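Local coordinates for protein probable porin (Pseudomonas aeruginosa, PDB 2Y0H) that probably acts as an outer-membrane porin of the OprD family, letting small molecules diffuse through the lumen of a closed beta-barrel, at residues A[335-340]-A[371-376]; A[292-297]-A[341-346]; A[246-251]-A[267-272]. One frame throughout, in Å; residues are numbered along the deposited sequence.

Contact 1: residues A[335-340]-A[371-376]. With C8E ((hydroxyethyloxy)tri(ethyloxy)octane), chain L.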
loop_
_atom_site.group_PDB
_atom_site.type_symbol
_atom_site.label_atom_id
_atom_site.label_comp_id
_atom_site.label_asym_id
_atom_site.label_seq_id
_atom_site.Cartn_x
_atom_site.Cartn_y
_atom_site.Cartn_z
ATOM N N GLY A 335 31.794 -5.386 -10.857
ATOM C CA GLY A 335 31.974 -4.481 -11.978
ATOM C C GLY A 335 31.067 -4.927 -13.108
ATOM O O GLY A 335 31.391 -4.769 -14.288
ATOM N N ARG A 336 29.924 -5.498 -12.731
ATOM C CA ARG A 336 28.971 -6.052 -13.682
ATOM C C ARG A 336 28.175 -4.961 -14.378
ATOM O O ARG A 336 28.132 -3.810 -13.926
ATOM C CB ARG A 336 28.002 -6.988 -12.970
ATOM C CG ARG A 336 28.664 -7.883 -11.956
ATOM C CD ARG A 336 27.642 -8.747 -11.247
ATOM N NE ARG A 336 28.285 -9.843 -10.532
ATOM C CZ ARG A 336 27.662 -10.653 -9.681
ATOM N NH1 ARG A 336 26.369 -10.490 -9.422
ATOM N NH2 ARG A 336 28.337 -11.629 -9.084
ATOM N N ALA A 337 27.545 -5.333 -15.483
ATOM C CA ALA A 337 26.670 -4.419 -16.185
ATOM C C ALA A 337 25.394 -4.241 -15.370
ATOM O O ALA A 337 24.839 -5.206 -14.832
ATOM C CB ALA A 337 26.354 -4.951 -17.569
ATOM N N ASP A 338 24.945 -2.995 -15.277
ATOM C CA ASP A 338 23.685 -2.671 -14.636
ATOM C C ASP A 338 22.534 -3.435 -15.269
ATOM O O ASP A 338 22.521 -3.672 -16.479
ATOM C CB ASP A 338 23.423 -1.167 -14.740
ATOM C CG ASP A 338 24.499 -0.356 -14.074
ATOM O OD1 ASP A 338 25.299 -0.965 -13.344
ATOM O OD2 ASP A 338 24.553 0.881 -14.271
ATOM N N ASP A 339 21.559 -3.817 -14.453
ATOM C CA ASP A 339 20.356 -4.432 -14.996
ATOM C C ASP A 339 19.397 -3.320 -15.409
ATOM O O ASP A 339 19.595 -2.147 -15.061
ATOM C CB ASP A 339 19.701 -5.357 -13.968
ATOM C CG ASP A 339 18.826 -6.428 -14.609
ATOM O OD1 ASP A 339 18.614 -6.376 -15.843
ATOM O OD2 ASP A 339 18.356 -7.330 -13.876
ATOM N N SER A 340 18.368 -3.693 -16.164
ATOM C CA SER A 340 17.280 -2.788 -16.494
ATOM C C SER A 340 16.019 -3.624 -16.619
ATOM O O SER A 340 16.089 -4.831 -16.842
ATOM C CB SER A 340 17.560 -2.035 -17.795
ATOM O OG SER A 340 17.935 -2.927 -18.829
ATOM N N SER A 371 13.137 -8.151 -17.735
ATOM C CA SER A 371 14.395 -7.551 -17.301
ATOM C C SER A 371 15.540 -8.144 -18.121
ATOM O O SER A 371 15.394 -9.212 -18.711
ATOM C CB SER A 371 14.630 -7.807 -15.816
ATOM O OG SER A 371 14.909 -9.173 -15.578
ATOM N N ARG A 372 16.674 -7.453 -18.150
ATOM C CA ARG A 372 17.812 -7.874 -18.955
ATOM C C ARG A 372 18.535 -9.081 -18.365
ATOM O O ARG A 372 18.798 -10.054 -19.072
ATOM C CB ARG A 372 18.800 -6.722 -19.134
ATOM C CG ARG A 372 20.049 -7.104 -19.914
ATOM C CD ARG A 372 20.150 -6.339 -21.230
ATOM N NE ARG A 372 20.383 -4.909 -21.022
ATOM C CZ ARG A 372 21.585 -4.334 -21.034
ATOM N NH1 ARG A 372 22.676 -5.065 -21.248
ATOM N NH2 ARG A 372 21.697 -3.022 -20.833
ATOM N N TYR A 373 18.839 -9.027 -17.069
ATOM C CA TYR A 373 19.634 -10.074 -16.422
ATOM C C TYR A 373 18.877 -10.942 -15.408
ATOM O O TYR A 373 19.441 -11.890 -14.855
ATOM C CB TYR A 373 20.897 -9.474 -15.777
ATOM C CG TYR A 373 21.838 -8.861 -16.788
ATOM C CD1 TYR A 373 22.608 -9.663 -17.626
ATOM C CD2 TYR A 373 21.932 -7.480 -16.934
ATOM C CE1 TYR A 373 23.467 -9.101 -18.569
ATOM C CE2 TYR A 373 22.785 -6.914 -17.870
ATOM C CZ TYR A 373 23.551 -7.731 -18.684
ATOM O OH TYR A 373 24.397 -7.170 -19.615
ATOM N N GLY A 374 17.609 -10.619 -15.164
ATOM C CA GLY A 374 16.798 -11.381 -14.232
ATOM C C GLY A 374 15.648 -12.107 -14.905
ATOM O O GLY A 374 15.784 -12.645 -16.005
ATOM N N ALA A 375 14.497 -12.109 -14.246
ATOM C CA ALA A 375 13.355 -12.882 -14.713
ATOM C C ALA A 375 12.464 -12.127 -15.703
ATOM O O ALA A 375 12.575 -10.915 -15.851
ATOM C CB ALA A 375 12.542 -13.360 -13.524
ATOM N N ASP A 376 11.613 -12.877 -16.400
ATOM C CA ASP A 376 10.525 -12.344 -17.210
ATOM C C ASP A 376 9.221 -12.887 -16.626
ATOM O O ASP A 376 9.197 -13.981 -16.059
ATOM C CB ASP A 376 10.636 -12.820 -18.660
ATOM C CG ASP A 376 11.871 -12.285 -19.368
ATOM O OD1 ASP A 376 12.464 -11.290 -18.898
ATOM O OD2 ASP A 376 12.243 -12.865 -20.409
HETATM C C7 C8E L . 14.222 -1.344 -21.897
HETATM C C8 C8E L . 15.324 -2.086 -21.142
HETATM O O9 C8E L . 14.772 -3.188 -20.443
HETATM C C10 C8E L . 14.356 -4.239 -21.299
HETATM C C11 C8E L . 14.858 -5.585 -20.777
HETATM O O12 C8E L . 15.057 -6.493 -21.842
#
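The ring of Y373 meets 335-340 mainly along its edge: the carbonyl oxygen D338 O lies near the ring plane, 3.5 Å from Y373 CE2, and D339 CA also sits in that plane at the rim. Over one face, displaced toward the rim, lies CG of the neighbouring R372, and R332 makes a cation-pi contact with the same ring. The methyl of A337 sits against the hydroxyl end of the ring, its CB 4.1 Å from Y373 CE2. A tyrosine suits this place because one flat group can take aliphatic carbon and cation on its faces and a carbonyl at its rim.

D339 carries the polar part of the contact. With its CG swung away from the backbone N (chi1 -156°), the carboxylate slides past the Y373 side chain toward the turn, its plane 61° from the ring. D339 OD1 receives Y373 N at 2.9 Å and its own neighbour S340 N at 2.7 Å, the two donors coming from opposite faces of the carboxylate; R372 N adds only a weak, bent bond. Several N-H groups converging on one oxygen would favour the charged form of the acid. D339 OD2 has a long, weak ion pair with R296.

Beside it, S340 O accepts R372 N at 3.0 Å, nearly in line with its C=O bond, where strand 361-371 gives way to the turn. S371 secures the turn from within, its OG donating to A375 O at 2.9 Å. At G374 a CB would crowd S371 OG, so glycine fits well. The detergent C8E of chain L passes beside S340 and R372. Together these features belong to a short hairpin turn at a beta-barrel rim, where strand 361-371 reverses into 376-389 and an acid from the adjoining strand holds the turn's N-H groups.

Contact 2: residues A[292-297]-A[341-346]. With C8E ((hydroxyethyloxy)tri(ethyloxy)octane), chain L.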
loop_
_atom_site.group_PDB
_atom_site.type_symbol
_atom_site.label_atom_id
_atom_site.label_comp_id
_atom_site.label_asym_id
_atom_site.label_seq_id
_atom_site.Cartn_x
_atom_site.Cartn_y
_atom_site.Cartn_z
ATOM N N GLN A 292 6.645 -5.411 -9.874
ATOM C CA GLN A 292 7.860 -4.769 -9.351
ATOM C C GLN A 292 7.620 -3.400 -8.725
ATOM O O GLN A 292 6.680 -2.684 -9.094
ATOM C CB GLN A 292 8.930 -4.670 -10.434
ATOM C CG GLN A 292 9.607 -5.996 -10.707
ATOM C CD GLN A 292 10.241 -6.585 -9.454
ATOM O OE1 GLN A 292 9.849 -7.651 -8.987
ATOM N NE2 GLN A 292 11.219 -5.887 -8.907
ATOM N N THR A 293 8.465 -3.045 -7.765
ATOM C CA THR A 293 8.351 -1.747 -7.100
ATOM C C THR A 293 9.311 -0.703 -7.680
ATOM O O THR A 293 9.181 0.478 -7.377
ATOM C CB THR A 293 8.568 -1.847 -5.560
ATOM O OG1 THR A 293 9.948 -2.083 -5.280
ATOM C CG2 THR A 293 7.731 -2.976 -4.951
ATOM N N PHE A 294 10.260 -1.139 -8.511
ATOM C CA PHE A 294 11.230 -0.235 -9.141
ATOM C C PHE A 294 12.005 0.593 -8.117
ATOM O O PHE A 294 12.220 1.797 -8.289
ATOM C CB PHE A 294 10.531 0.658 -10.175
ATOM C CG PHE A 294 10.125 -0.081 -11.413
ATOM C CD1 PHE A 294 8.979 -0.859 -11.423
ATOM C CD2 PHE A 294 10.917 -0.041 -12.551
ATOM C CE1 PHE A 294 8.613 -1.568 -12.560
ATOM C CE2 PHE A 294 10.555 -0.749 -13.698
ATOM C CZ PHE A 294 9.406 -1.516 -13.696
ATOM N N THR A 295 12.414 -0.071 -7.041
ATOM C CA THR A 295 13.178 0.560 -5.972
ATOM C C THR A 295 14.487 -0.184 -5.729
ATOM O O THR A 295 15.017 -0.166 -4.624
ATOM C CB THR A 295 12.367 0.615 -4.660
ATOM O OG1 THR A 295 11.861 -0.696 -4.347
ATOM C CG2 THR A 295 11.194 1.611 -4.798
ATOM N N ARG A 296 15.007 -0.838 -6.766
ATOM C CA ARG A 296 16.242 -1.621 -6.640
ATOM C C ARG A 296 17.438 -0.685 -6.515
ATOM O O ARG A 296 17.324 0.500 -6.831
ATOM C CB ARG A 296 16.388 -2.579 -7.828
ATOM C CG ARG A 296 15.355 -3.694 -7.809
ATOM C CD ARG A 296 15.251 -4.410 -9.136
ATOM N NE ARG A 296 16.438 -5.208 -9.416
ATOM C CZ ARG A 296 16.507 -6.117 -10.383
ATOM N NH1 ARG A 296 15.451 -6.338 -11.158
ATOM N NH2 ARG A 296 17.624 -6.807 -10.574
ATOM N N PRO A 297 18.588 -1.203 -6.043
ATOM C CA PRO A 297 19.691 -0.270 -5.745
ATOM C C PRO A 297 20.057 0.596 -6.964
ATOM O O PRO A 297 20.260 0.061 -8.059
ATOM C CB PRO A 297 20.849 -1.201 -5.355
ATOM C CG PRO A 297 20.183 -2.510 -4.946
ATOM C CD PRO A 297 18.955 -2.616 -5.796
ATOM N N GLU A 341 14.867 -2.985 -16.473
ATOM C CA GLU A 341 13.610 -3.713 -16.440
ATOM C C GLU A 341 12.470 -2.829 -16.919
ATOM O O GLU A 341 12.567 -1.598 -16.895
ATOM C CB GLU A 341 13.328 -4.237 -15.018
ATOM C CG GLU A 341 13.127 -3.136 -13.963
ATOM C CD GLU A 341 13.098 -3.655 -12.518
ATOM O OE1 GLU A 341 13.121 -4.878 -12.303
ATOM O OE2 GLU A 341 13.065 -2.830 -11.587
ATOM N N TRP A 342 11.386 -3.459 -17.351
ATOM C CA TRP A 342 10.159 -2.733 -17.629
ATOM C C TRP A 342 8.924 -3.542 -17.246
ATOM O O TRP A 342 8.959 -4.771 -17.199
ATOM C CB TRP A 342 10.085 -2.277 -19.089
ATOM C CG TRP A 342 9.988 -3.332 -20.143
ATOM C CD1 TRP A 342 11.014 -3.812 -20.910
ATOM C CD2 TRP A 342 8.795 -3.997 -20.614
ATOM N NE1 TRP A 342 10.542 -4.745 -21.807
ATOM C CE2 TRP A 342 9.187 -4.877 -21.647
ATOM C CE3 TRP A 342 7.449 -3.946 -20.250
ATOM C CZ2 TRP A 342 8.278 -5.695 -22.323
ATOM C CZ3 TRP A 342 6.539 -4.761 -20.923
ATOM C CH2 TRP A 342 6.961 -5.623 -21.951
ATOM N N GLU A 343 7.834 -2.843 -16.958
ATOM C CA GLU A 343 6.593 -3.514 -16.637
ATOM C C GLU A 343 5.424 -2.752 -17.237
ATOM O O GLU A 343 5.415 -1.523 -17.258
ATOM C CB GLU A 343 6.419 -3.654 -15.123
ATOM C CG GLU A 343 5.226 -4.528 -14.704
ATOM C CD GLU A 343 5.164 -4.818 -13.189
ATOM O OE1 GLU A 343 6.229 -4.841 -12.529
ATOM O OE2 GLU A 343 4.045 -5.025 -12.665
ATOM N N ARG A 344 4.451 -3.491 -17.744
ATOM C CA ARG A 344 3.189 -2.903 -18.129
ATOM C C ARG A 344 2.072 -3.557 -17.321
ATOM O O ARG A 344 2.098 -4.759 -17.089
ATOM C CB ARG A 344 2.946 -3.076 -19.628
ATOM C CG ARG A 344 1.524 -2.754 -20.068
ATOM C CD ARG A 344 1.528 -1.721 -21.176
ATOM N NE ARG A 344 2.639 -1.951 -22.099
ATOM C CZ ARG A 344 2.880 -1.205 -23.171
ATOM N NH1 ARG A 344 2.074 -0.185 -23.452
ATOM N NH2 ARG A 344 3.918 -1.480 -23.956
ATOM N N ASN A 345 1.117 -2.744 -16.878
ATOM C CA ASN A 345 -0.060 -3.207 -16.152
ATOM C C ASN A 345 -1.281 -2.680 -16.869
ATOM O O ASN A 345 -1.369 -1.483 -17.141
ATOM C CB ASN A 345 -0.095 -2.649 -14.724
ATOM C CG ASN A 345 0.952 -3.256 -13.814
ATOM O OD1 ASN A 345 1.226 -2.725 -12.735
ATOM N ND2 ASN A 345 1.536 -4.366 -14.233
ATOM N N THR A 346 -2.215 -3.562 -17.195
ATOM C CA THR A 346 -3.487 -3.130 -17.732
ATOM C C THR A 346 -4.578 -3.720 -16.861
ATOM O O THR A 346 -4.663 -4.936 -16.690
ATOM C CB THR A 346 -3.679 -3.566 -19.191
ATOM O OG1 THR A 346 -2.671 -2.958 -20.005
ATOM C CG2 THR A 346 -5.047 -3.146 -19.692
HETATM C C7 C8E L . 14.222 -1.344 -21.897
HETATM C C8 C8E L . 15.324 -2.086 -21.142
HETATM O O9 C8E L . 14.772 -3.188 -20.443
HETATM C C10 C8E L . 14.356 -4.239 -21.299
HETATM C C11 C8E L . 14.858 -5.585 -20.777
HETATM O O12 C8E L . 15.057 -6.493 -21.842
HETATM O O HOH W 1 11.990 -3.568 -9.184
#
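Q292 and F294 run past E343 and E341 with CA atoms 7.5 Å and 8.4 Å apart, too wide for strand pairing, so the two segments are joined through side chains. This is a porin-type beta-barrel in which the long loop between strands 259-269 and 300-309 folds against the inner wall, here strand 339-351. On that strand E341 and E343 turn toward the loop, whereas W342, between them, turns away and meets C8E of chain L at the edge of its indole.

F294 lies buried against both glutamates. E341 and F294 slide past each other in opposite directions, CG of E341 coming within 3.5 Å of F294 CE2 and E341 OE2 standing over one ring face, offset to the rim. At the ring's edge are CB and the backbone N of E343. A phenyl ring suits the spot because it packs against E341 CG and E343 CB, while the carboxylate oxygen over its face is bonded to a water.

E341 OE1 takes R296 NH1 in a salt bridge of 3.0 Å; the nitrogen comes from above the carboxylate plane, 51° out of it, and Y369 OH gives the same oxygen a hydrogen bond. The bend at chi3 of R296 (70°) turns the guanidinium edge toward it. The water donates to E341 OE2 at 2.7 Å, with Q292 NE2 so near that water that their short bond is doubtful. E299 OE2 is also close to E341 OE2, a like charge that may raise the affinity of one acid for a proton, while R296 should offset this.

E343, extended beyond CG, grips the loop backbone: its OE1 accepts Q292 N at 2.7 Å, nearly straight, through the syn lone pair. Y291 N bonds to E343 OE2, and N345 ND2 reaches that same OE2 on its anti lone pair, 3.0 Å away.

Contact 3: residues A[246-251]-A[267-272]. With C8E ((hydroxyethyloxy)tri(ethyloxy)octane), chain M.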
loop_
_atom_site.group_PDB
_atom_site.type_symbol
_atom_site.label_atom_id
_atom_site.label_comp_id
_atom_site.label_asym_id
_atom_site.label_seq_id
_atom_site.Cartn_x
_atom_site.Cartn_y
_atom_site.Cartn_z
ATOM N N ARG A 246 18.412 7.164 -0.454
ATOM C CA ARG A 246 17.515 8.283 -0.570
ATOM C C ARG A 246 16.644 7.927 -1.751
ATOM O O ARG A 246 17.105 7.307 -2.721
ATOM C CB ARG A 246 18.285 9.598 -0.732
ATOM C CG ARG A 246 19.307 9.795 0.402
ATOM C CD ARG A 246 19.880 11.196 0.479
ATOM N NE ARG A 246 20.445 11.657 -0.788
ATOM C CZ ARG A 246 21.667 11.358 -1.222
ATOM N NH1 ARG A 246 22.456 10.574 -0.497
ATOM N NH2 ARG A 246 22.092 11.837 -2.387
ATOM N N ASN A 247 15.370 8.279 -1.633
ATOM C CA ASN A 247 14.356 7.912 -2.603
ATOM C C ASN A 247 13.612 9.182 -3.013
ATOM O O ASN A 247 12.909 9.769 -2.184
ATOM C CB ASN A 247 13.402 6.885 -1.966
ATOM C CG ASN A 247 12.162 6.601 -2.824
ATOM O OD1 ASN A 247 11.916 7.264 -3.836
ATOM N ND2 ASN A 247 11.377 5.608 -2.408
ATOM N N LEU A 248 13.806 9.618 -4.265
ATOM C CA LEU A 248 13.088 10.772 -4.839
ATOM C C LEU A 248 12.097 10.293 -5.898
ATOM O O LEU A 248 12.487 9.696 -6.902
ATOM C CB LEU A 248 14.049 11.752 -5.512
ATOM C CG LEU A 248 15.101 12.522 -4.714
ATOM C CD1 LEU A 248 15.783 11.647 -3.689
ATOM C CD2 LEU A 248 16.130 13.101 -5.677
ATOM N N ASN A 249 10.817 10.551 -5.685
ATOM C CA ASN A 249 9.816 10.125 -6.648
ATOM C C ASN A 249 8.639 11.089 -6.705
ATOM O O ASN A 249 8.276 11.708 -5.697
ATOM C CB ASN A 249 9.361 8.677 -6.393
ATOM C CG ASN A 249 8.568 8.525 -5.106
ATOM O OD1 ASN A 249 7.343 8.568 -5.113
ATOM N ND2 ASN A 249 9.269 8.338 -3.995
ATOM N N ALA A 250 8.063 11.225 -7.895
ATOM C CA ALA A 250 6.980 12.173 -8.121
ATOM C C ALA A 250 5.996 11.628 -9.145
ATOM O O ALA A 250 6.379 10.956 -10.095
ATOM C CB ALA A 250 7.533 13.526 -8.578
ATOM N N MET A 251 4.721 11.908 -8.934
ATOM C CA MET A 251 3.700 11.577 -9.922
ATOM C C MET A 251 2.967 12.852 -10.322
ATOM O O MET A 251 2.432 13.546 -9.465
ATOM C CB MET A 251 2.714 10.559 -9.345
ATOM C CG MET A 251 1.789 9.946 -10.370
ATOM S SD MET A 251 2.629 8.666 -11.304
ATOM C CE MET A 251 1.819 7.201 -10.672
ATOM N N LYS A 267 13.799 7.801 -8.427
ATOM C CA LYS A 267 15.243 7.676 -8.418
ATOM C C LYS A 267 15.759 7.159 -7.060
ATOM O O LYS A 267 15.545 7.781 -6.027
ATOM C CB LYS A 267 15.842 9.038 -8.768
ATOM C CG LYS A 267 17.345 9.089 -8.886
ATOM C CD LYS A 267 17.800 10.481 -9.363
ATOM C CE LYS A 267 17.257 10.834 -10.768
ATOM N NZ LYS A 267 15.794 11.204 -10.824
ATOM N N MET A 268 16.410 6.003 -7.080
ATOM C CA MET A 268 17.095 5.461 -5.903
ATOM C C MET A 268 18.532 5.982 -5.880
ATOM O O MET A 268 19.248 5.912 -6.882
ATOM C CB MET A 268 17.122 3.925 -5.934
ATOM C CG MET A 268 15.756 3.249 -6.037
ATOM S SD MET A 268 14.707 3.578 -4.584
ATOM C CE MET A 268 13.489 4.670 -5.334
ATOM N N ILE A 269 18.948 6.500 -4.731
ATOM C CA ILE A 269 20.301 7.003 -4.553
ATOM C C ILE A 269 20.929 6.350 -3.339
ATOM O O ILE A 269 20.304 6.269 -2.270
ATOM C CB ILE A 269 20.289 8.514 -4.345
ATOM C CG1 ILE A 269 19.575 9.191 -5.528
ATOM C CG2 ILE A 269 21.708 9.034 -4.157
ATOM C CD1 ILE A 269 19.053 10.586 -5.234
ATOM N N GLY A 270 22.171 5.899 -3.500
ATOM C CA GLY A 270 22.900 5.228 -2.434
ATOM C C GLY A 270 23.100 3.781 -2.825
ATOM O O GLY A 270 22.708 3.373 -3.916
ATOM N N ASN A 271 23.703 2.973 -1.966
ATOM C CA ASN A 271 23.938 1.604 -2.426
ATOM C C ASN A 271 22.824 0.597 -2.119
ATOM O O ASN A 271 22.877 -0.534 -2.605
ATOM C CB ASN A 271 25.312 1.076 -1.999
ATOM C CG ASN A 271 25.292 0.494 -0.631
ATOM O OD1 ASN A 271 24.821 1.138 0.308
ATOM N ND2 ASN A 271 25.769 -0.744 -0.497
ATOM N N ASP A 272 21.807 1.011 -1.353
ATOM C CA ASP A 272 20.694 0.124 -1.003
ATOM C C ASP A 272 19.390 0.367 -1.771
ATOM O O ASP A 272 19.100 1.479 -2.203
ATOM C CB ASP A 272 20.405 0.188 0.502
ATOM C CG ASP A 272 21.528 -0.404 1.329
ATOM O OD1 ASP A 272 22.057 -1.455 0.908
ATOM O OD2 ASP A 272 21.890 0.187 2.376
HETATM C C1 C8E M . 12.790 13.286 -8.841
HETATM C C2 C8E M . 11.543 13.237 -7.955
HETATM C C3 C8E M . 11.116 14.643 -7.535
HETATM C C4 C8E M . 11.725 15.024 -6.185
#
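I269, R246 and L248 have more of their surface buried here than the other residues, and all three side chains stand on one face of an antiparallel hairpin together with K267. R246 and I269 form a hydrogen-bonded pair: R246 N gives to I269 O and I269 N to R246 O, each at 2.8 Å. L248 and K267 form the next such pair, with N247 and M268 as the non-hydrogen-bonded pair between them.

I269 is branched at CB, and each branch has its own neighbour. CG2 lies against one face of the R246 guanidinium, 3.3 Å from R246 NH2, while CD1 reaches diagonally along the sheet to L248 CD1 at 3.8 Å. The R246 chain bends at chi3 (-53°), which folds the flat group back across the isoleucine; its long methylenes let the arginine span apolar surface, and its side chain also touches D231 and Y229 of strand 221-234. L248 also packs its CB against a C8E of chain M, whose alkyl carbons also touch A250.

The other face is more polar. N247 and M268 lie side by side, pointing the same way, and M268 CE rests against the carboxamide, 3.4 Å from N247 OD1. That oxygen accepts N249 ND2 at 2.9 Å from above its carbonyl plane, and F274 packs on both N247 and M268.

With leucine, isoleucine and detergent alkyl carbons on one face and asparagines and a methionine on the other, the chemistry is that of a transmembrane barrel wall: a largely apolar outer face, probably lipid-facing, that also carries R246 and K267, and a second face consistent with one turned to the barrel interior.

Overall arrangement
Along the chain from the N terminus, contact 3 comes first and closes the hairpin of strands 244-256 and 259-269 before either other contact opens. Contact 2 starts in the long loop that follows, where T295 and R296 pack on M268 of contact 3, and finishes on strand 339-351. Contact 1 opens inside the span of contact 2, at 335-340, directly before 341-346, the second segment of contact 2, and closes later in the turn before 376-389, so the two cross. They share strand 339-351 and C8E of chain L, and S371 packs on E341. Together they tie hairpin, inward-folded loop and late barrel strands into one side of the wall.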